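Local coordinates for XC6422 protein (Xanthomonas campestris, PDB 2FUK) that is a small, lidless member of the serine alpha/beta-hydrolase family and probably hydrolyses a substrate that remains to be identified, at residues N76-G81 against D91-D96. Sequence-based numbering, arbitrary orientation.
Sequences NFRSVG and DGEQDD
Arg78 meets Asp96 side-on, NE bonding OD2 at 3.0 Å and NH2 of Arg78 bonding OD1 of Asp96 at 3.0 Å, so both carboxylate oxygens are held in a salt bridge. Each oxygen lies near the guanidinium plane, but the two flat groups are twisted 43° apart. OD2 of Asp96 also accepts the backbone N-H of Arg78 (N to OD2 3.1 Å), which approaches from the opposite face of the carboxylate to NE; a carboxylate oxygen can accept two donors, so aspartate serves both main chain and side chain of Arg78. The arginine chain bends at chi3 (57°), and Gly92 CA lies 3.4 Å above the Arg78 guanidinium plane, toward its rim; with no side chain at Gly92, the guanidinium can lie close over the first turn of the helix. In this alpha/beta-hydrolase fold the contact ties the loop following strand 71-75 to the start of helix 92-107. Beside it, the Phe77 ring packs on the aliphatic part of Glu93, CD1 to CB 3.6 Å. Farther out, Asp88 N and Gly90 N bind the Glu93 carboxylate, while Phe77 makes edge-to-face contacts with His44, Phe75 and Phe120, the last within the probable nucleophile elbow. A type II turn from Phe77 to Val80, closed by Val80 N on Phe77 O, contains Arg78 itself.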
loop_
_atom_site.group_PDB
_atom_site.type_symbol
_atom_site.label_atom_id
_atom_site.label_comp_id
_atom_site.label_asym_id
_atom_site.label_seq_id
_atom_site.Cartn_x
_atom_site.Cartn_y
_atom_site.Cartn_z
ATOM N N ASN A 76 3.865 -20.697 -9.765
ATOM C CA ASN A 76 2.754 -21.615 -9.912
ATOM C C ASN A 76 3.200 -23.038 -9.607
ATOM O O ASN A 76 4.220 -23.499 -10.117
ATOM C CB ASN A 76 2.196 -21.557 -11.338
ATOM C CG ASN A 76 1.326 -20.347 -11.572
ATOM O OD1 ASN A 76 0.721 -19.829 -10.642
ATOM N ND2 ASN A 76 1.242 -19.900 -12.823
ATOM N N PHE A 77 2.449 -23.718 -8.744
ATOM C CA PHE A 77 2.745 -25.106 -8.417
ATOM C C PHE A 77 2.475 -25.915 -9.680
ATOM O O PHE A 77 1.806 -25.439 -10.601
ATOM C CB PHE A 77 1.823 -25.612 -7.301
ATOM C CG PHE A 77 2.224 -25.172 -5.919
ATOM C CD1 PHE A 77 3.485 -25.466 -5.415
ATOM C CD2 PHE A 77 1.321 -24.492 -5.102
ATOM C CE1 PHE A 77 3.845 -25.091 -4.109
ATOM C CE2 PHE A 77 1.668 -24.115 -3.804
ATOM C CZ PHE A 77 2.932 -24.415 -3.304
ATOM N N ARG A 78 2.992 -27.136 -9.726
ATOM C CA ARG A 78 2.777 -27.994 -10.883
ATOM C C ARG A 78 1.287 -28.036 -11.270
ATOM O O ARG A 78 0.412 -28.020 -10.406
ATOM C CB ARG A 78 3.275 -29.408 -10.575
ATOM C CG ARG A 78 2.577 -30.059 -9.396
ATOM C CD ARG A 78 3.247 -31.367 -9.013
ATOM N NE ARG A 78 4.660 -31.187 -8.700
ATOM C CZ ARG A 78 5.505 -32.191 -8.495
ATOM N NH1 ARG A 78 5.068 -33.442 -8.575
ATOM N NH2 ARG A 78 6.779 -31.945 -8.213
ATOM N N SER A 79 1.027 -28.091 -12.576
ATOM C CA SER A 79 -0.319 -28.153 -13.150
ATOM C C SER A 79 -1.069 -26.827 -13.242
ATOM O O SER A 79 -2.102 -26.752 -13.899
ATOM C CB SER A 79 -1.194 -29.167 -12.394
ATOM O OG SER A 79 -1.870 -28.568 -11.303
ATOM N N VAL A 80 -0.551 -25.782 -12.601
ATOM C CA VAL A 80 -1.202 -24.474 -12.637
ATOM C C VAL A 80 -0.549 -23.569 -13.685
ATOM O O VAL A 80 0.675 -23.551 -13.830
ATOM C CB VAL A 80 -1.150 -23.803 -11.249
ATOM C CG1 VAL A 80 -1.703 -22.385 -11.323
ATOM C CG2 VAL A 80 -1.958 -24.625 -10.259
ATOM N N GLY A 81 -1.376 -22.826 -14.421
ATOM C CA GLY A 81 -0.859 -21.947 -15.457
ATOM C C GLY A 81 -0.096 -22.798 -16.448
ATOM O O GLY A 81 -0.642 -23.778 -16.967
ATOM N N ASP A 91 2.480 -33.085 -1.834
ATOM C CA ASP A 91 3.748 -33.791 -1.738
ATOM C C ASP A 91 4.750 -33.250 -2.750
ATOM O O ASP A 91 5.740 -32.628 -2.375
ATOM C CB ASP A 91 3.541 -35.297 -1.917
ATOM C CG ASP A 91 2.977 -35.955 -0.670
ATOM O OD1 ASP A 91 2.904 -35.277 0.385
ATOM O OD2 ASP A 91 2.617 -37.154 -0.731
ATOM N N GLY A 92 4.479 -33.462 -4.032
ATOM C CA GLY A 92 5.382 -32.967 -5.049
ATOM C C GLY A 92 5.487 -31.450 -5.017
ATOM O O GLY A 92 6.490 -30.889 -5.454
ATOM N N GLU A 93 4.456 -30.786 -4.502
ATOM C CA GLU A 93 4.471 -29.331 -4.433
ATOM C C GLU A 93 5.573 -28.849 -3.493
ATOM O O GLU A 93 6.108 -27.759 -3.668
ATOM C CB GLU A 93 3.104 -28.788 -3.993
ATOM C CG GLU A 93 2.036 -28.812 -5.103
ATOM C CD GLU A 93 1.395 -30.177 -5.316
ATOM O OE1 GLU A 93 0.655 -30.324 -6.313
ATOM O OE2 GLU A 93 1.619 -31.088 -4.492
ATOM N N GLN A 94 5.917 -29.663 -2.498
ATOM C CA GLN A 94 6.990 -29.289 -1.582
ATOM C C GLN A 94 8.304 -29.303 -2.347
ATOM O O GLN A 94 9.207 -28.515 -2.068
ATOM C CB GLN A 94 7.084 -30.271 -0.420
ATOM C CG GLN A 94 5.968 -30.160 0.594
ATOM C CD GLN A 94 6.089 -31.223 1.666
ATOM O OE1 GLN A 94 7.090 -31.283 2.380
ATOM N NE2 GLN A 94 5.078 -32.076 1.772
ATOM N N ASP A 95 8.409 -30.210 -3.315
ATOM C CA ASP A 95 9.619 -30.309 -4.118
ATOM C C ASP A 95 9.692 -29.122 -5.071
ATOM O O ASP A 95 10.781 -28.627 -5.360
ATOM C CB ASP A 95 9.649 -31.622 -4.904
ATOM C CG ASP A 95 9.570 -32.846 -4.001
ATOM O OD1 ASP A 95 10.101 -32.786 -2.869
ATOM O OD2 ASP A 95 8.990 -33.872 -4.432
ATOM N N ASP A 96 8.537 -28.671 -5.559
ATOM C CA ASP A 96 8.494 -27.516 -6.457
ATOM C C ASP A 96 9.003 -26.310 -5.679
ATOM O O ASP A 96 9.801 -25.519 -6.181
ATOM C CB ASP A 96 7.065 -27.210 -6.926
ATOM C CG ASP A 96 6.490 -28.277 -7.831
ATOM O OD1 ASP A 96 7.268 -29.001 -8.481
ATOM O OD2 ASP A 96 5.245 -28.370 -7.905
#